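Local coordinates for protein SusD homolog (Bacteroides thetaiotaomicron, PDB 3EHM) that probably binds mucin O-glycans at the cell surface as a SusD-like outer-membrane lipoprotein, helping this gut bacterium to use host glycans, at residues M254-A262 with P331-L339; M272-L280 with G460-M468. All blocks are in the same frame, centred on the assembly; numbering follows the deposited sequence.

Contact 1 of 2, residues M254-A262 with P331-L339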
loop_
_atom_site.group_PDB
_atom_site.type_symbol
_atom_site.label_atom_id
_atom_site.label_comp_id
_atom_site.label_asym_id
_atom_site.label_seq_id
_atom_site.Cartn_x
_atom_site.Cartn_y
_atom_site.Cartn_z
HETATM N N MSE A 254 15.112 -18.876 2.070
HETATM C CA MSE A 254 14.456 -18.758 0.777
HETATM C C MSE A 254 15.066 -17.621 -0.025
HETATM O O MSE A 254 14.753 -16.454 0.203
HETATM C CB MSE A 254 12.956 -18.507 0.974
HETATM C CG MSE A 254 12.160 -18.277 -0.312
HETATM SE SE MSE A 254 12.196 -19.766 -1.561
HETATM C CE MSE A 254 11.309 -21.083 -0.462
ATOM N N PRO A 255 15.975 -17.940 -0.959
ATOM C CA PRO A 255 16.576 -16.867 -1.754
ATOM C C PRO A 255 15.476 -16.166 -2.546
ATOM O O PRO A 255 14.558 -16.816 -3.049
ATOM C CB PRO A 255 17.551 -17.615 -2.654
ATOM C CG PRO A 255 17.982 -18.769 -1.782
ATOM C CD PRO A 255 16.664 -19.221 -1.195
ATOM N N LEU A 256 15.564 -14.845 -2.647
ATOM C CA LEU A 256 14.567 -14.074 -3.380
ATOM C C LEU A 256 15.190 -12.985 -4.240
ATOM O O LEU A 256 16.276 -12.490 -3.951
ATOM C CB LEU A 256 13.578 -13.420 -2.411
ATOM C CG LEU A 256 12.713 -14.319 -1.523
ATOM C CD1 LEU A 256 11.953 -13.453 -0.531
ATOM C CD2 LEU A 256 11.752 -15.130 -2.375
ATOM N N LEU A 257 14.483 -12.626 -5.304
ATOM C CA LEU A 257 14.906 -11.571 -6.210
ATOM C C LEU A 257 13.874 -10.463 -6.034
ATOM O O LEU A 257 12.695 -10.667 -6.321
ATOM C CB LEU A 257 14.878 -12.063 -7.659
ATOM C CG LEU A 257 15.216 -11.017 -8.726
ATOM C CD1 LEU A 257 16.655 -10.539 -8.535
ATOM C CD2 LEU A 257 15.026 -11.616 -10.117
ATOM N N ASN A 258 14.293 -9.297 -5.556
ATOM C CA ASN A 258 13.323 -8.226 -5.376
ATOM C C ASN A 258 12.533 -8.094 -6.676
ATOM O O ASN A 258 13.110 -7.959 -7.755
ATOM C CB ASN A 258 14.010 -6.909 -5.031
ATOM C CG ASN A 258 13.017 -5.818 -4.709
ATOM O OD1 ASN A 258 12.363 -5.278 -5.600
ATOM N ND2 ASN A 258 12.874 -5.506 -3.427
ATOM N N SER A 259 11.214 -8.139 -6.557
ATOM C CA SER A 259 10.325 -8.087 -7.707
ATOM C C SER A 259 10.133 -6.748 -8.409
ATOM O O SER A 259 9.397 -6.670 -9.391
ATOM C CB SER A 259 8.969 -8.678 -7.315
ATOM O OG SER A 259 8.636 -8.315 -5.985
HETATM N N MSE A 260 10.777 -5.696 -7.919
HETATM C CA MSE A 260 10.677 -4.397 -8.579
HETATM C C MSE A 260 11.702 -4.322 -9.712
HETATM O O MSE A 260 11.593 -3.491 -10.611
HETATM C CB MSE A 260 10.972 -3.254 -7.602
HETATM C CG MSE A 260 9.966 -3.060 -6.500
HETATM SE SE MSE A 260 10.518 -1.538 -5.411
HETATM C CE MSE A 260 10.227 -0.154 -6.732
ATOM N N LEU A 261 12.701 -5.194 -9.670
ATOM C CA LEU A 261 13.749 -5.172 -10.685
ATOM C C LEU A 261 13.281 -5.384 -12.122
ATOM O O LEU A 261 13.712 -4.669 -13.028
ATOM C CB LEU A 261 14.837 -6.190 -10.333
ATOM C CG LEU A 261 15.648 -5.806 -9.092
ATOM C CD1 LEU A 261 16.691 -6.879 -8.797
ATOM C CD2 LEU A 261 16.326 -4.463 -9.332
ATOM N N ALA A 262 12.405 -6.357 -12.341
ATOM C CA ALA A 262 11.914 -6.621 -13.692
ATOM C C ALA A 262 11.368 -5.353 -14.359
ATOM O O ALA A 262 11.780 -5.000 -15.463
ATOM C CB ALA A 262 10.836 -7.698 -13.657
ATOM N N PRO A 331 13.689 4.050 -9.214
ATOM C CA PRO A 331 13.668 3.694 -7.796
ATOM C C PRO A 331 14.987 2.977 -7.512
ATOM O O PRO A 331 15.450 2.184 -8.338
ATOM C CB PRO A 331 12.481 2.735 -7.699
ATOM C CG PRO A 331 11.572 3.203 -8.791
ATOM C CD PRO A 331 12.538 3.466 -9.921
ATOM N N LYS A 332 15.612 3.272 -6.378
ATOM C CA LYS A 332 16.850 2.593 -6.022
ATOM C C LYS A 332 16.459 1.243 -5.444
ATOM O O LYS A 332 15.626 1.166 -4.535
ATOM C CB LYS A 332 17.636 3.387 -4.978
ATOM C CG LYS A 332 18.428 4.542 -5.549
ATOM C CD LYS A 332 19.363 5.141 -4.501
ATOM C CE LYS A 332 20.252 6.212 -5.117
ATOM N NZ LYS A 332 21.097 6.884 -4.096
ATOM N N VAL A 333 17.041 0.181 -5.981
ATOM C CA VAL A 333 16.732 -1.157 -5.507
ATOM C C VAL A 333 17.699 -2.169 -6.108
ATOM O O VAL A 333 18.226 -1.966 -7.202
ATOM C CB VAL A 333 15.275 -1.558 -5.891
ATOM C CG1 VAL A 333 15.100 -1.530 -7.413
ATOM C CG2 VAL A 333 14.951 -2.945 -5.355
ATOM N N ASP A 334 17.967 -3.238 -5.370
ATOM C CA ASP A 334 18.833 -4.295 -5.879
ATOM C C ASP A 334 18.175 -5.638 -5.570
ATOM O O ASP A 334 17.140 -5.685 -4.901
ATOM C CB ASP A 334 20.242 -4.202 -5.285
ATOM C CG ASP A 334 20.245 -4.184 -3.782
ATOM O OD1 ASP A 334 19.742 -5.150 -3.173
ATOM O OD2 ASP A 334 20.763 -3.200 -3.206
ATOM N N SER A 335 18.763 -6.725 -6.053
ATOM C CA SER A 335 18.178 -8.047 -5.861
ATOM C C SER A 335 17.883 -8.431 -4.413
ATOM O O SER A 335 16.909 -9.135 -4.146
ATOM C CB SER A 335 19.064 -9.115 -6.513
ATOM O OG SER A 335 20.361 -9.116 -5.949
ATOM N N ASN A 336 18.708 -7.959 -3.483
ATOM C CA ASN A 336 18.532 -8.284 -2.069
ATOM C C ASN A 336 17.641 -7.318 -1.294
ATOM O O ASN A 336 17.435 -7.489 -0.091
ATOM C CB ASN A 336 19.898 -8.377 -1.376
ATOM C CG ASN A 336 20.742 -9.518 -1.909
ATOM O OD1 ASN A 336 20.304 -10.669 -1.934
ATOM N ND2 ASN A 336 21.961 -9.206 -2.340
ATOM N N SER A 337 17.110 -6.307 -1.974
ATOM C CA SER A 337 16.244 -5.341 -1.309
ATOM C C SER A 337 14.960 -6.012 -0.833
ATOM O O SER A 337 14.437 -6.924 -1.477
ATOM C CB SER A 337 15.892 -4.189 -2.250
ATOM O OG SER A 337 17.048 -3.479 -2.642
ATOM N N PRO A 338 14.431 -5.561 0.304
ATOM C CA PRO A 338 13.201 -6.146 0.833
ATOM C C PRO A 338 11.939 -5.446 0.347
ATOM O O PRO A 338 11.999 -4.436 -0.353
ATOM C CB PRO A 338 13.378 -5.982 2.333
ATOM C CG PRO A 338 14.027 -4.634 2.420
ATOM C CD PRO A 338 15.052 -4.655 1.290
ATOM N N LEU A 339 10.799 -6.026 0.705
ATOM C CA LEU A 339 9.494 -5.454 0.411
ATOM C C LEU A 339 8.936 -5.329 1.821
ATOM O O LEU A 339 9.109 -6.234 2.637
ATOM C CB LEU A 339 8.641 -6.399 -0.437
ATOM C CG LEU A 339 9.056 -6.477 -1.910
ATOM C CD1 LEU A 339 8.032 -7.288 -2.691
ATOM C CD2 LEU A 339 9.153 -5.073 -2.488
HETATM O O HOH W 1 18.890 -11.783 -4.068
#
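Val333 meets Leu261 and Asn258 with its two methyl branches. CG1 lies 3.7 Å from Leu261 CD2, while CG2, anti to its own backbone N, rests against the amide carbon of Asn258. The other branch of Leu261, CD1, reaches the turn that follows, 3.4 Å from Ser335 N, so one leucine spans both the valine and the start of the turn. Farther out, the selenomethionine at Met260 runs extended to its selenium and then bends at chi3 (68°), which lays CE against Pro331 CB at 3.8 Å. Its chain also touches Leu52 of helix 47-57. Leu257 adds its CD1, packed tightly on Ser335 CB.

Toward the polar edge, Asn258 works with both backbone and side chain. Its N donates to Ser335 O (3.0 Å). With CG anti to the backbone N (chi1 -174°), the amide reaches across to Ser337, and ND2 gives an almost straight bond to Ser337 O (2.9 Å, N-H...O 177°). The acceptor lies in the amide plane, but the donor stands above the plane of the Ser337 carbonyl. The other end of the amide, OD1, accepts from Met260 N at 2.8 Å; bonds at both ends therefore fix the rotation of this buried group. A water donates to Leu256 O and to Asn336 OD1, bridging the two segments at the outer edge of the contact. The type I turn from Asp334 to Ser337 is braced by Asp334 N donating to Ser337 OG.

Asn258 thus opens a type I turn, Asn258 to Leu261, that leads into helix 261-266, and its side chain makes a capping bond to Met260 N; this turn is docked on a second type I turn just ahead of strand 339-342.

Contact 2 of 2, residues M272-L280 with G460-M468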
loop_
_atom_site.group_PDB
_atom_site.type_symbol
_atom_site.label_atom_id
_atom_site.label_comp_id
_atom_site.label_asym_id
_atom_site.label_seq_id
_atom_site.Cartn_x
_atom_site.Cartn_y
_atom_site.Cartn_z
HETATM N N MSE A 272 10.510 7.079 -11.265
HETATM C CA MSE A 272 10.057 7.937 -10.165
HETATM C C MSE A 272 8.798 8.721 -10.542
HETATM O O MSE A 272 8.739 9.340 -11.604
HETATM C CB MSE A 272 11.170 8.916 -9.767
HETATM C CG MSE A 272 10.813 9.837 -8.603
HETATM SE SE MSE A 272 12.234 11.107 -8.213
HETATM C CE MSE A 272 12.171 12.128 -9.855
ATOM N N GLY A 273 7.804 8.691 -9.660
ATOM C CA GLY A 273 6.551 9.388 -9.904
ATOM C C GLY A 273 6.596 10.879 -9.622
ATOM O O GLY A 273 7.356 11.336 -8.771
ATOM N N ALA A 274 5.757 11.637 -10.325
ATOM C CA ALA A 274 5.712 13.092 -10.178
ATOM C C ALA A 274 5.241 13.551 -8.808
ATOM O O ALA A 274 5.812 14.469 -8.222
ATOM C CB ALA A 274 4.822 13.694 -11.256
ATOM N N THR A 275 4.203 12.910 -8.289
ATOM C CA THR A 275 3.677 13.292 -6.988
ATOM C C THR A 275 4.711 13.178 -5.870
ATOM O O THR A 275 4.971 14.145 -5.156
ATOM C CB THR A 275 2.450 12.443 -6.613
ATOM O OG1 THR A 275 1.453 12.577 -7.634
ATOM C CG2 THR A 275 1.873 12.912 -5.278
ATOM N N ILE A 276 5.313 12.005 -5.711
ATOM C CA ILE A 276 6.285 11.853 -4.646
ATOM C C ILE A 276 7.491 12.768 -4.879
ATOM O O ILE A 276 8.064 13.298 -3.933
ATOM C CB ILE A 276 6.715 10.370 -4.479
ATOM C CG1 ILE A 276 7.487 10.210 -3.165
ATOM C CG2 ILE A 276 7.541 9.906 -5.673
ATOM C CD1 ILE A 276 7.778 8.762 -2.803
ATOM N N TRP A 277 7.865 12.975 -6.137
ATOM C CA TRP A 277 8.987 13.860 -6.424
ATOM C C TRP A 277 8.649 15.274 -5.962
ATOM O O TRP A 277 9.471 15.945 -5.351
ATOM C CB TRP A 277 9.302 13.905 -7.918
ATOM C CG TRP A 277 10.199 15.068 -8.260
ATOM C CD1 TRP A 277 11.550 15.147 -8.077
ATOM C CD2 TRP A 277 9.787 16.349 -8.760
ATOM N NE1 TRP A 277 12.004 16.399 -8.428
ATOM C CE2 TRP A 277 10.944 17.156 -8.850
ATOM C CE3 TRP A 277 8.550 16.894 -9.135
ATOM C CZ2 TRP A 277 10.902 18.481 -9.303
ATOM C CZ3 TRP A 277 8.508 18.214 -9.585
ATOM C CH2 TRP A 277 9.679 18.991 -9.664
ATOM N N GLY A 278 7.435 15.718 -6.279
ATOM C CA GLY A 278 7.003 17.053 -5.902
ATOM C C GLY A 278 7.140 17.330 -4.421
ATOM O O GLY A 278 7.613 18.402 -4.021
ATOM N N TYR A 279 6.716 16.375 -3.597
ATOM C CA TYR A 279 6.820 16.535 -2.151
ATOM C C TYR A 279 8.273 16.479 -1.684
ATOM O O TYR A 279 8.722 17.344 -0.940
ATOM C CB TYR A 279 5.998 15.456 -1.434
ATOM C CG TYR A 279 4.502 15.700 -1.493
ATOM C CD1 TYR A 279 3.912 16.699 -0.721
ATOM C CD2 TYR A 279 3.688 14.972 -2.360
ATOM C CE1 TYR A 279 2.551 16.974 -0.811
ATOM C CE2 TYR A 279 2.321 15.239 -2.460
ATOM C CZ TYR A 279 1.760 16.245 -1.684
ATOM O OH TYR A 279 0.413 16.543 -1.799
ATOM N N LEU A 280 9.012 15.467 -2.127
ATOM C CA LEU A 280 10.405 15.318 -1.715
ATOM C C LEU A 280 11.232 16.545 -2.070
ATOM O O LEU A 280 12.037 17.011 -1.265
ATOM C CB LEU A 280 11.016 14.066 -2.352
ATOM C CG LEU A 280 10.374 12.738 -1.938
ATOM C CD1 LEU A 280 11.003 11.588 -2.720
ATOM C CD2 LEU A 280 10.560 12.528 -0.443
ATOM N N GLY A 460 -8.337 11.522 1.143
ATOM C CA GLY A 460 -8.226 12.560 0.134
ATOM C C GLY A 460 -6.825 13.146 0.170
ATOM O O GLY A 460 -6.507 14.074 -0.574
ATOM N N PHE A 461 -5.979 12.592 1.038
ATOM C CA PHE A 461 -4.604 13.061 1.170
ATOM C C PHE A 461 -3.572 11.974 0.861
ATOM O O PHE A 461 -3.820 10.783 1.048
ATOM C CB PHE A 461 -4.349 13.579 2.589
ATOM C CG PHE A 461 -5.320 14.632 3.044
ATOM C CD1 PHE A 461 -5.604 15.740 2.247
ATOM C CD2 PHE A 461 -5.919 14.537 4.297
ATOM C CE1 PHE A 461 -6.470 16.740 2.695
ATOM C CE2 PHE A 461 -6.782 15.530 4.755
ATOM C CZ PHE A 461 -7.057 16.636 3.950
ATOM N N PRO A 462 -2.398 12.377 0.356
ATOM C CA PRO A 462 -2.040 13.769 0.076
ATOM C C PRO A 462 -2.613 14.165 -1.282
ATOM O O PRO A 462 -3.105 13.312 -2.017
ATOM C CB PRO A 462 -0.518 13.726 0.063
ATOM C CG PRO A 462 -0.253 12.387 -0.568
ATOM C CD PRO A 462 -1.245 11.483 0.143
ATOM N N TYR A 463 -2.571 15.453 -1.614
ATOM C CA TYR A 463 -3.063 15.882 -2.914
ATOM C C TYR A 463 -2.107 15.276 -3.935
ATOM O O TYR A 463 -0.903 15.202 -3.694
ATOM C CB TYR A 463 -3.074 17.411 -3.020
ATOM C CG TYR A 463 -4.098 18.081 -2.122
ATOM C CD1 TYR A 463 -5.265 17.411 -1.737
ATOM C CD2 TYR A 463 -3.918 19.395 -1.687
ATOM C CE1 TYR A 463 -6.227 18.037 -0.939
ATOM C CE2 TYR A 463 -4.874 20.031 -0.893
ATOM C CZ TYR A 463 -6.022 19.344 -0.524
ATOM O OH TYR A 463 -6.963 19.967 0.256
ATOM N N LEU A 464 -2.639 14.850 -5.074
ATOM C CA LEU A 464 -1.823 14.202 -6.090
ATOM C C LEU A 464 -1.749 14.943 -7.412
ATOM O O LEU A 464 -2.612 15.758 -7.736
ATOM C CB LEU A 464 -2.378 12.806 -6.379
ATOM C CG LEU A 464 -2.754 11.926 -5.188
ATOM C CD1 LEU A 464 -3.557 10.735 -5.679
ATOM C CD2 LEU A 464 -1.505 11.480 -4.456
HETATM N N MSE A 465 -0.704 14.637 -8.174
HETATM C CA MSE A 465 -0.535 15.203 -9.504
HETATM C C MSE A 465 -1.671 14.532 -10.271
HETATM O O MSE A 465 -1.905 13.334 -10.103
HETATM C CB MSE A 465 0.814 14.778 -10.100
HETATM C CG MSE A 465 2.036 15.377 -9.409
HETATM SE SE MSE A 465 2.460 17.147 -10.069
HETATM C CE MSE A 465 4.166 17.412 -9.186
ATOM N N LYS A 466 -2.381 15.290 -11.098
ATOM C CA LYS A 466 -3.498 14.737 -11.858
ATOM C C LYS A 466 -3.012 13.797 -12.954
ATOM O O LYS A 466 -1.900 13.940 -13.457
ATOM C CB LYS A 466 -4.308 15.871 -12.488
ATOM C CG LYS A 466 -3.529 16.640 -13.540
ATOM C CD LYS A 466 -4.265 17.882 -14.016
ATOM C CE LYS A 466 -3.410 18.652 -15.013
ATOM N NZ LYS A 466 -3.644 20.125 -14.908
ATOM N N PRO A 467 -3.846 12.823 -13.347
ATOM C CA PRO A 467 -3.425 11.898 -14.400
ATOM C C PRO A 467 -3.164 12.633 -15.714
ATOM O O PRO A 467 -3.864 13.580 -16.055
ATOM C CB PRO A 467 -4.595 10.920 -14.488
ATOM C CG PRO A 467 -5.775 11.754 -14.058
ATOM C CD PRO A 467 -5.215 12.520 -12.892
HETATM N N MSE A 468 -2.146 12.195 -16.445
HETATM C CA MSE A 468 -1.800 12.822 -17.712
HETATM C C MSE A 468 -2.780 12.416 -18.808
HETATM O O MSE A 468 -3.124 13.218 -19.673
HETATM C CB MSE A 468 -0.385 12.428 -18.109
HETATM C CG MSE A 468 0.094 13.077 -19.379
HETATM SE SE MSE A 468 1.892 12.548 -19.811
HETATM C CE MSE A 468 2.305 11.389 -18.332
HETATM O O HOH W 2 -0.493 11.073 -8.983
#
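Tyr279 OH donates to Tyr463 O across 2.7 Å, meeting the carbonyl in its plane and on a lone pair, with the acceptor at the edge of the phenol ring. One helical turn earlier, Thr275 OG1 accepts from Met465 N at 3.0 Å along a nearly straight N-H...O line (165°). The same hydroxyl donates to a water that in turn donates to Met465 O, so a threonine oxygen serves both the N-H and, through the water, the C=O of one residue.

Chi1 of -57° sets OG1 beside the backbone N of Thr275 and turns CG2 the other way, onto Leu464 CD2 at 3.8 Å. The selenomethionine at Met465 runs past Thr275 in the opposite direction. Its CG packs on Ala274 CB (3.7 Å), and a bend at chi2 (-84°) carries CE to Ala274 O and the edge of the Trp277 ring. Gly278 helps make way for this methyl, since a CB on Gly278 would sit tight against Met465 CE. Pro462, which follows a cis peptide bond, sets CB 3.8 Å from Tyr279 CZ. A phenylalanine in place of Tyr279 would probably leave the buried Tyr463 carbonyl without this donor and lose the hydroxyl's contact with Pro462 CB.

The contact joins the first turns of helix 274-282, which follows strand 270-272 after the N-cap residue Gly273, to the loop between helices 449-459 and 472-475. Helix 429-445 flanks it, with Tyr442 against Thr275 and Thr439 against Pro462.

The two contacts interlock along the chain: 254-262 is followed by 272-280, then by 331-339 and finally by 460-468, so their segments alternate. Their centres lie 24 Å apart, yet the nearest atoms are about 4 Å from each other without touching. Segment 254-262 ends in the start of helix 261-266, and 272-280 opens on the last residue of strand 270-272. Contact 1, partly buried, includes the loop entering strand 339-342, which pairs with 246-248; contact 2 is fully buried and joins helix 274-282 to the loop after helix 449-459. Together they tie the region around 254-280 to two later parts of this SusD-like, tetratricopeptide-repeat protein.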